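Long-range contacts in TRAP dicarboxylate ABC transporter, substrate-binding protein (Roseobacter denitrificans, PDB 4OVQ), which binds beta-D-glucuronate between its two lobes and probably delivers it, as a periplasmic solute receptor, to a TRAP transporter of the bacterial inner membrane: residues Asn88-Pro94 / Val168-Glu172; Ser103-Ile107 / Met300-Tyr304; Tyr149-Ile155 / Ala221-Ser225. All coordinates share one frame; numbering follows the deposited sequence.

Interaction 1 of 3, residues Asn88-Pro94 / Val168-Glu172; sequences NLGPIGP and VMNNE. With BDP (beta-D-glucopyranuronic acid), chain C.
Met169, present as selenomethionine, lies across the amide of Asn88 and meets the ring of Pro91 at a slant through SE, touching both the start of the short helix 89-92 and the bound beta-D-glucuronate. Its chain bends at the last torsion (chi3 -74°), which turns CE toward the helix, and CE stops 3.4 Å from Asn88 OD1. The two side chains meet at about a right angle. SE packs 4.0 Å from Pro91 CD and also lies near the carboxylate carbon of the sugar acid, while Met169 CG comes within 3.4 Å of the ligand atom O6A.

The amide of Asn88 serves two partners. OD1 takes the N-H of Gly90 at 2.9 Å, the donor standing above the carbonyl plane, as an N-cap of the short helix; ND2 is held by Glu234, which also hydrogen-bonds the sugar. CB of Asn88 faces the ligand hydroxyl O3.

Farther from the sugar, Asn171 reaches across with ND2 to Gly90 O, at 3.0 Å and 157°, the donor tilted slightly from the carbonyl plane. Gly90 O also accepts from Gly93 N, so two donors grip it. The same ND2 bonds to Asn100, and OD1 of Asn171 caps helix 172-180 through Leu173 N. Pro94 CD lies 3.6 Å from Asn171 ND2, and Pro94 CG is 3.5 Å from Asn170 O, beside the inverse gamma turn centred on Asn170. Asn88 and Met169 thus form part of the glucuronate pocket of this TRAP solute-binding protein, while the second N-cap, Asn171, ties the segments together behind it.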
loop_
_atom_site.group_PDB
_atom_site.type_symbol
_atom_site.label_atom_id
_atom_site.label_comp_id
_atom_site.label_asym_id
_atom_site.label_seq_id
_atom_site.Cartn_x
_atom_site.Cartn_y
_atom_site.Cartn_z
ATOM N N ASN A 88 -2.329 3.256 1.964
ATOM C CA ASN A 88 -1.947 1.869 1.687
ATOM C C ASN A 88 -2.511 0.973 2.789
ATOM O O ASN A 88 -2.509 1.357 3.964
ATOM C CB ASN A 88 -0.439 1.793 1.730
ATOM C CG ASN A 88 0.127 0.465 1.244
ATOM O OD1 ASN A 88 0.420 -0.429 2.056
ATOM N ND2 ASN A 88 0.384 0.366 -0.052
ATOM N N LEU A 89 -2.993 -0.216 2.457
ATOM C CA LEU A 89 -3.573 -1.073 3.508
ATOM C C LEU A 89 -2.555 -1.679 4.467
ATOM O O LEU A 89 -2.925 -2.136 5.537
ATOM C CB LEU A 89 -4.488 -2.149 2.916
ATOM C CG LEU A 89 -5.956 -1.731 3.009
ATOM C CD1 LEU A 89 -6.278 -0.522 2.168
ATOM C CD2 LEU A 89 -6.880 -2.908 2.655
ATOM N N GLY A 90 -1.274 -1.657 4.098
ATOM C CA GLY A 90 -0.220 -2.176 4.961
ATOM C C GLY A 90 -0.256 -1.651 6.380
ATOM O O GLY A 90 -0.368 -2.398 7.343
ATOM N N PRO A 91 -0.178 -0.339 6.541
ATOM C CA PRO A 91 -0.236 0.267 7.887
ATOM C C PRO A 91 -1.632 0.285 8.521
ATOM O O PRO A 91 -1.749 0.566 9.718
ATOM C CB PRO A 91 0.301 1.684 7.650
ATOM C CG PRO A 91 0.969 1.633 6.293
ATOM C CD PRO A 91 0.194 0.640 5.517
ATOM N N ILE A 92 -2.665 -0.026 7.735
ATOM C CA ILE A 92 -4.015 -0.234 8.297
ATOM C C ILE A 92 -4.167 -1.598 8.988
ATOM O O ILE A 92 -4.976 -1.754 9.936
ATOM C CB ILE A 92 -5.113 -0.048 7.231
ATOM C CG1 ILE A 92 -5.094 1.408 6.724
ATOM C CG2 ILE A 92 -6.484 -0.459 7.782
ATOM C CD1 ILE A 92 -6.066 1.693 5.681
ATOM N N GLY A 93 -3.342 -2.560 8.606
ATOM C CA GLY A 93 -3.511 -3.923 9.091
ATOM C C GLY A 93 -3.446 -4.055 10.594
ATOM O O GLY A 93 -4.235 -4.805 11.162
ATOM N N PRO A 94 -2.514 -3.347 11.235
ATOM C CA PRO A 94 -2.435 -3.524 12.698
ATOM C C PRO A 94 -3.698 -3.022 13.412
ATOM O O PRO A 94 -3.988 -3.510 14.506
ATOM C CB PRO A 94 -1.219 -2.694 13.075
ATOM C CG PRO A 94 -0.311 -2.776 11.806
ATOM C CD PRO A 94 -1.335 -2.637 10.688
ATOM N N VAL A 168 11.030 -2.115 6.456
ATOM C CA VAL A 168 9.646 -2.436 6.143
ATOM C C VAL A 168 8.707 -1.416 6.729
ATOM O O VAL A 168 9.093 -0.598 7.565
ATOM C CB VAL A 168 9.231 -3.836 6.687
ATOM C CG1 VAL A 168 9.949 -4.935 5.909
ATOM C CG2 VAL A 168 9.542 -3.968 8.167
HETATM N N MSE A 169 7.457 -1.445 6.269
HETATM C CA MSE A 169 6.406 -0.638 6.897
HETATM C C MSE A 169 6.080 -1.133 8.282
HETATM O O MSE A 169 6.502 -2.221 8.656
HETATM C CB MSE A 169 5.148 -0.667 6.042
HETATM C CG MSE A 169 5.305 0.003 4.661
HETATM SE SE MSE A 169 3.684 0.184 3.620
HETATM C CE MSE A 169 3.454 -1.696 3.071
ATOM N N ASN A 170 5.325 -0.307 9.017
ATOM C CA ASN A 170 4.963 -0.599 10.397
ATOM C C ASN A 170 3.816 -1.625 10.552
ATOM O O ASN A 170 2.676 -1.259 10.784
ATOM C CB ASN A 170 4.608 0.722 11.076
ATOM C CG ASN A 170 5.773 1.692 11.097
ATOM O OD1 ASN A 170 6.681 1.579 11.927
ATOM N ND2 ASN A 170 5.769 2.646 10.186
ATOM N N ASN A 171 4.157 -2.899 10.400
ATOM C CA ASN A 171 3.215 -4.010 10.519
ATOM C C ASN A 171 4.017 -5.258 10.839
ATOM O O ASN A 171 4.953 -5.609 10.114
ATOM C CB ASN A 171 2.383 -4.149 9.216
ATOM C CG ASN A 171 1.293 -5.236 9.305
ATOM O OD1 ASN A 171 1.413 -6.200 10.071
ATOM N ND2 ASN A 171 0.230 -5.072 8.528
ATOM N N GLU A 172 3.701 -5.923 11.953
ATOM C CA GLU A 172 4.503 -7.070 12.378
ATOM C C GLU A 172 4.482 -8.236 11.386
ATOM O O GLU A 172 5.356 -9.113 11.424
ATOM C CB GLU A 172 4.080 -7.544 13.777
ATOM C CG GLU A 172 4.782 -6.788 14.905
ATOM C CD GLU A 172 6.214 -7.281 15.174
ATOM O OE1 GLU A 172 6.411 -8.497 15.411
ATOM O OE2 GLU A 172 7.140 -6.436 15.157
HETATM C C1 BDP C . 4.142 2.783 -1.073
HETATM C C2 BDP C . 2.759 3.189 -0.634
HETATM C C3 BDP C . 2.918 4.233 0.384
HETATM C C4 BDP C . 3.709 3.714 1.538
HETATM C C5 BDP C . 5.059 3.223 1.072
HETATM C C6 BDP C . 5.908 2.625 2.205
HETATM O O2 BDP C . 2.122 3.767 -1.824
HETATM O O3 BDP C . 1.555 4.475 0.894
HETATM O O4 BDP C . 3.878 4.787 2.558
HETATM O O5 BDP C . 4.924 2.247 0.047
HETATM O O6A BDP C . 5.832 3.134 3.362
HETATM O O1 BDP C . 4.134 1.768 -2.034
HETATM O O6B BDP C . 6.735 1.758 1.828
#

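Interaction 2 of 3, residues Ser103-Ile107 / Met300-Tyr304; sequences SLPFI and MAPVY
Tyr304 reaches from the first turn of helix 301-310 into the loop of residues 103-107 and makes the polar link of the contact: its OH donates to Pro105 O at 2.6 Å. The hydroxyl stands above the carbonyl plane, while the oxygen lies near the plane of the tyrosine ring. Ile107 N is also close to the OH, but the angle is too poor for a bond. The accepting carbonyl belongs to a type II beta turn from Leu104 to Ile107, closed by a weak bond from Ile107 N to Leu104 O.

The aromatic contact comes from Leu104, which spreads over one face of the Tyr304 ring. CD2 sits 4.1 Å from the ring centroid and only 9° off the normal, a CH-pi contact, and CB covers the phenol end, 3.8 Å from CZ. Leu104 CD1 lies above and just outside the CD2-CE2 bond of Tyr304.

Apolar packing completes the joint. The selenomethionine Met300, folded back by bends at chi2 (-65°) and chi3 (88°), lays SE 3.7 Å from Pro105 CB, crossing the proline at about a right angle. Its CG meets the edge of the Phe106 ring in plane, 4.0 Å from CD2. Val303 CG1 touches both Pro105 CD and Leu104 CD2.

Around this joint, Met300 also rests on Met177 of helix 172-180, and Phe106 packs on helix 294-298 while its backbone pairs with His229 of strand 223-230. Helix 315-322 touches Leu104, Ile107 and Tyr304, so the loop is wedged among the C-terminal helices.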
loop_
_atom_site.group_PDB
_atom_site.type_symbol
_atom_site.label_atom_id
_atom_site.label_comp_id
_atom_site.label_asym_id
_atom_site.label_seq_id
_atom_site.Cartn_x
_atom_site.Cartn_y
_atom_site.Cartn_z
ATOM N N SER A 103 -1.887 -7.959 3.626
ATOM C CA SER A 103 -0.499 -7.795 3.987
ATOM C C SER A 103 0.222 -9.163 4.131
ATOM O O SER A 103 1.415 -9.217 4.399
ATOM C CB SER A 103 -0.418 -6.959 5.257
ATOM O OG SER A 103 -0.745 -5.590 4.963
ATOM N N LEU A 104 -0.498 -10.253 3.920
ATOM C CA LEU A 104 0.155 -11.575 3.883
ATOM C C LEU A 104 0.981 -11.745 2.609
ATOM O O LEU A 104 0.494 -11.559 1.497
ATOM C CB LEU A 104 -0.881 -12.697 4.004
ATOM C CG LEU A 104 -1.438 -12.842 5.422
ATOM C CD1 LEU A 104 -2.754 -13.630 5.395
ATOM C CD2 LEU A 104 -0.420 -13.485 6.378
ATOM N N PRO A 105 2.268 -12.088 2.768
ATOM C CA PRO A 105 3.144 -12.297 1.615
ATOM C C PRO A 105 2.608 -13.399 0.696
ATOM O O PRO A 105 2.148 -14.409 1.193
ATOM C CB PRO A 105 4.455 -12.745 2.271
ATOM C CG PRO A 105 4.433 -12.096 3.593
ATOM C CD PRO A 105 3.008 -12.183 4.035
ATOM N N PHE A 106 2.639 -13.150 -0.604
ATOM C CA PHE A 106 2.277 -14.148 -1.606
ATOM C C PHE A 106 0.819 -14.609 -1.524
ATOM O O PHE A 106 0.514 -15.760 -1.877
ATOM C CB PHE A 106 3.237 -15.347 -1.516
ATOM C CG PHE A 106 4.692 -14.984 -1.726
ATOM C CD1 PHE A 106 5.167 -14.660 -2.989
ATOM C CD2 PHE A 106 5.577 -14.973 -0.660
ATOM C CE1 PHE A 106 6.495 -14.323 -3.182
ATOM C CE2 PHE A 106 6.901 -14.644 -0.844
ATOM C CZ PHE A 106 7.363 -14.322 -2.113
ATOM N N ILE A 107 -0.092 -13.737 -1.087
ATOM C CA ILE A 107 -1.506 -14.122 -1.008
ATOM C C ILE A 107 -2.285 -13.887 -2.309
ATOM O O ILE A 107 -3.262 -14.588 -2.594
ATOM C CB ILE A 107 -2.234 -13.473 0.186
ATOM C CG1 ILE A 107 -3.557 -14.222 0.425
ATOM C CG2 ILE A 107 -2.465 -11.994 -0.045
ATOM C CD1 ILE A 107 -4.349 -13.700 1.581
HETATM N N MSE A 300 7.224 -18.485 4.344
HETATM C CA MSE A 300 6.176 -17.668 4.974
HETATM C C MSE A 300 5.181 -18.468 5.779
HETATM O O MSE A 300 4.268 -17.894 6.367
HETATM C CB MSE A 300 5.404 -16.885 3.924
HETATM C CG MSE A 300 6.271 -16.058 3.075
HETATM SE SE MSE A 300 7.150 -14.641 4.048
HETATM C CE MSE A 300 8.739 -15.484 4.672
ATOM N N ALA A 301 5.340 -19.790 5.798
ATOM C CA ALA A 301 4.403 -20.630 6.520
ATOM C C ALA A 301 4.127 -20.091 7.911
ATOM O O ALA A 301 2.962 -19.939 8.279
ATOM C CB ALA A 301 4.899 -22.085 6.584
ATOM N N PRO A 302 5.186 -19.776 8.686
ATOM C CA PRO A 302 5.067 -19.264 10.059
ATOM C C PRO A 302 4.378 -17.889 10.180
ATOM O O PRO A 302 3.831 -17.557 11.227
ATOM C CB PRO A 302 6.521 -19.178 10.552
ATOM C CG PRO A 302 7.336 -19.806 9.546
ATOM C CD PRO A 302 6.594 -19.836 8.261
ATOM N N VAL A 303 4.432 -17.079 9.132
ATOM C CA VAL A 303 3.766 -15.782 9.162
ATOM C C VAL A 303 2.251 -15.971 8.990
ATOM O O VAL A 303 1.452 -15.329 9.697
ATOM C CB VAL A 303 4.352 -14.839 8.084
ATOM C CG1 VAL A 303 3.638 -13.477 8.074
ATOM C CG2 VAL A 303 5.853 -14.640 8.316
ATOM N N TYR A 304 1.863 -16.821 8.041
ATOM C CA TYR A 304 0.451 -17.141 7.818
ATOM C C TYR A 304 -0.109 -17.824 9.036
ATOM O O TYR A 304 -1.164 -17.459 9.562
ATOM C CB TYR A 304 0.277 -18.082 6.634
ATOM C CG TYR A 304 0.172 -17.420 5.288
ATOM C CD1 TYR A 304 1.295 -16.926 4.648
ATOM C CD2 TYR A 304 -1.041 -17.296 4.653
ATOM C CE1 TYR A 304 1.215 -16.332 3.424
ATOM C CE2 TYR A 304 -1.130 -16.700 3.411
ATOM C CZ TYR A 304 0.002 -16.210 2.803
ATOM O OH TYR A 304 -0.073 -15.611 1.564
#

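Interaction 3 of 3, residues Tyr149-Ile155 / Ala221-Ser225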
loop_
_atom_site.group_PDB
_atom_site.type_symbol
_atom_site.label_atom_id
_atom_site.label_comp_id
_atom_site.label_asym_id
_atom_site.label_seq_id
_atom_site.Cartn_x
_atom_site.Cartn_y
_atom_site.Cartn_z
ATOM N N TYR A 149 14.851 -4.203 -2.926
ATOM C CA TYR A 149 15.980 -3.505 -3.500
ATOM C C TYR A 149 17.059 -3.241 -2.449
ATOM O O TYR A 149 16.761 -3.053 -1.274
ATOM C CB TYR A 149 15.558 -2.206 -4.184
ATOM C CG TYR A 149 14.622 -1.262 -3.437
ATOM C CD1 TYR A 149 15.110 -0.259 -2.643
ATOM C CD2 TYR A 149 13.252 -1.309 -3.658
ATOM C CE1 TYR A 149 14.268 0.656 -2.030
ATOM C CE2 TYR A 149 12.381 -0.413 -3.046
ATOM C CZ TYR A 149 12.902 0.575 -2.232
ATOM O OH TYR A 149 12.026 1.468 -1.639
ATOM N N ASN A 150 18.320 -3.228 -2.878
ATOM C CA ASN A 150 19.434 -2.948 -1.983
ATOM C C ASN A 150 20.635 -2.524 -2.809
ATOM O O ASN A 150 20.608 -2.627 -4.033
ATOM C CB ASN A 150 19.776 -4.144 -1.098
ATOM C CG ASN A 150 20.524 -5.233 -1.852
ATOM O OD1 ASN A 150 21.749 -5.347 -1.728
ATOM N ND2 ASN A 150 19.798 -6.030 -2.626
ATOM N N GLY A 151 21.679 -2.065 -2.130
ATOM C CA GLY A 151 22.824 -1.483 -2.804
ATOM C C GLY A 151 23.987 -2.448 -2.976
ATOM O O GLY A 151 24.937 -2.137 -3.687
ATOM N N GLU A 152 23.890 -3.625 -2.367
ATOM C CA GLU A 152 25.031 -4.548 -2.292
ATOM C C GLU A 152 25.019 -5.638 -3.371
ATOM O O GLU A 152 26.019 -5.859 -4.064
ATOM C CB GLU A 152 25.063 -5.200 -0.904
ATOM C CG GLU A 152 25.950 -6.448 -0.762
ATOM C CD GLU A 152 25.669 -7.199 0.552
ATOM O OE1 GLU A 152 24.778 -6.762 1.313
ATOM O OE2 GLU A 152 26.323 -8.228 0.824
ATOM N N LYS A 153 23.899 -6.338 -3.512
ATOM C CA LYS A 153 23.873 -7.511 -4.374
ATOM C C LYS A 153 22.472 -7.914 -4.790
ATOM O O LYS A 153 21.505 -7.583 -4.116
ATOM C CB LYS A 153 24.480 -8.699 -3.630
ATOM C CG LYS A 153 23.696 -9.076 -2.378
ATOM C CD LYS A 153 24.441 -10.068 -1.506
ATOM C CE LYS A 153 23.682 -10.310 -0.227
ATOM N NZ LYS A 153 24.212 -11.453 0.550
ATOM N N PRO A 154 22.358 -8.653 -5.898
ATOM C CA PRO A 154 21.066 -9.235 -6.260
ATOM C C PRO A 154 20.551 -10.211 -5.210
ATOM O O PRO A 154 21.342 -10.859 -4.523
ATOM C CB PRO A 154 21.380 -10.022 -7.544
ATOM C CG PRO A 154 22.621 -9.402 -8.089
ATOM C CD PRO A 154 23.394 -8.898 -6.919
ATOM N N ILE A 155 19.231 -10.311 -5.106
ATOM C CA ILE A 155 18.570 -11.344 -4.311
ATOM C C ILE A 155 17.911 -12.357 -5.238
ATOM O O ILE A 155 17.051 -11.994 -6.044
ATOM C CB ILE A 155 17.468 -10.734 -3.412
ATOM C CG1 ILE A 155 18.104 -9.874 -2.327
ATOM C CG2 ILE A 155 16.605 -11.836 -2.799
ATOM C CD1 ILE A 155 17.108 -8.862 -1.708
ATOM N N ALA A 221 20.293 2.534 -3.748
ATOM C CA ALA A 221 20.036 1.095 -3.671
ATOM C C ALA A 221 19.815 0.526 -5.086
ATOM O O ALA A 221 18.684 0.240 -5.494
ATOM C CB ALA A 221 18.810 0.831 -2.791
ATOM N N GLY A 222 20.888 0.328 -5.847
ATOM C CA GLY A 222 20.729 0.067 -7.273
ATOM C C GLY A 222 20.541 -1.349 -7.783
ATOM O O GLY A 222 20.649 -1.574 -9.005
ATOM N N PHE A 223 20.295 -2.307 -6.897
ATOM C CA PHE A 223 19.859 -3.645 -7.318
ATOM C C PHE A 223 18.372 -3.798 -6.996
ATOM O O PHE A 223 17.972 -3.640 -5.842
ATOM C CB PHE A 223 20.637 -4.754 -6.596
ATOM C CG PHE A 223 22.097 -4.806 -6.942
ATOM C CD1 PHE A 223 22.518 -5.407 -8.113
ATOM C CD2 PHE A 223 23.037 -4.270 -6.092
ATOM C CE1 PHE A 223 23.857 -5.457 -8.431
ATOM C CE2 PHE A 223 24.375 -4.320 -6.403
ATOM C CZ PHE A 223 24.779 -4.910 -7.575
ATOM N N TYR A 224 17.557 -4.114 -7.996
ATOM C CA TYR A 224 16.124 -4.333 -7.787
ATOM C C TYR A 224 15.816 -5.763 -8.213
ATOM O O TYR A 224 16.099 -6.173 -9.354
ATOM C CB TYR A 224 15.311 -3.330 -8.596
ATOM C CG TYR A 224 13.817 -3.243 -8.296
ATOM C CD1 TYR A 224 12.910 -4.047 -8.973
ATOM C CD2 TYR A 224 13.317 -2.306 -7.392
ATOM C CE1 TYR A 224 11.537 -3.950 -8.729
ATOM C CE2 TYR A 224 11.959 -2.196 -7.133
ATOM C CZ TYR A 224 11.069 -3.028 -7.802
ATOM O OH TYR A 224 9.714 -2.913 -7.575
ATOM N N SER A 225 15.268 -6.531 -7.287
ATOM C CA SER A 225 15.015 -7.953 -7.484
ATOM C C SER A 225 13.527 -8.222 -7.390
ATOM O O SER A 225 12.919 -7.978 -6.350
ATOM C CB SER A 225 15.757 -8.788 -6.424
ATOM O OG SER A 225 17.163 -8.638 -6.505
HETATM O O HOH W 1 17.618 -6.379 -4.548
#
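The end of strand 146-150 runs antiparallel to the start of strand 223-230, with Asn150 and Phe223 as a hydrogen-bonded pair (Asn150 N to Phe223 O 3.0 Å, Phe223 N to Asn150 O 2.9 Å) and Tyr149 opposite Tyr224 as a non-hydrogen-bonded one. On the face carrying the tyrosines, Tyr149 has CG between its backbone N and carbonyl carbon (chi1 47°), which lays CD2 obliquely against Tyr224 CE2 at 3.8 Å and leaves Ala221 CB at its ring edge. Both hydroxyls are engaged beyond the strands, Tyr149 with His217 and Tyr224 with the backbone oxygen of Asn207, a glucuronate-binding residue.

These strands are the central pair of a four-stranded mixed sheet, flanked by strands 204-207 and 286-289, in one lobe of the solute-binding protein. After Asn150 the chain curls round its side chain. OD1 accepts from Glu152 N, forming an Asx turn, and from Lys153 N, both from the same face of the amide plane, while ND2 donates to Lys153 O at 2.7 Å with the acceptor in the amide plane.

The loop folded in this way lies against Phe223. Lys153 CA and Pro154 CD sit over one face of the ring toward its rim, CD 4.0 Å from the centroid in a CH-pi contact, and Asn150 O lies at the ring edge. Farther on, Ile155 N donates to Ser225 OG (3.0 Å, 166°), an oxygen that also bonds to Asn288. A water donates to Ser225 OG and Phe223 O, and accepts weakly from Asn150 ND2.

How the interactions relate
Interaction 1 borders the glucuronate directly, whereas the other two lie farther out. Interactions 1 and 2 adjoin, their centres 14 Å apart: Ser103 OG packs 3.5 Å from Gly90 CA and 3.7 Å from Asn171 ND2, and helix 172-180 reaches from the one contact to the other. Interaction 3 stands apart, its centre 23 Å from that of interaction 1 and 22 Å from that of interaction 2, with nearest atoms about 9 Å away in both cases. It still approaches the pocket, since the side chain of Tyr149 is about 6 Å from the sugar. Strand 223-230 starts in interaction 3 and runs on to the loop of interaction 2.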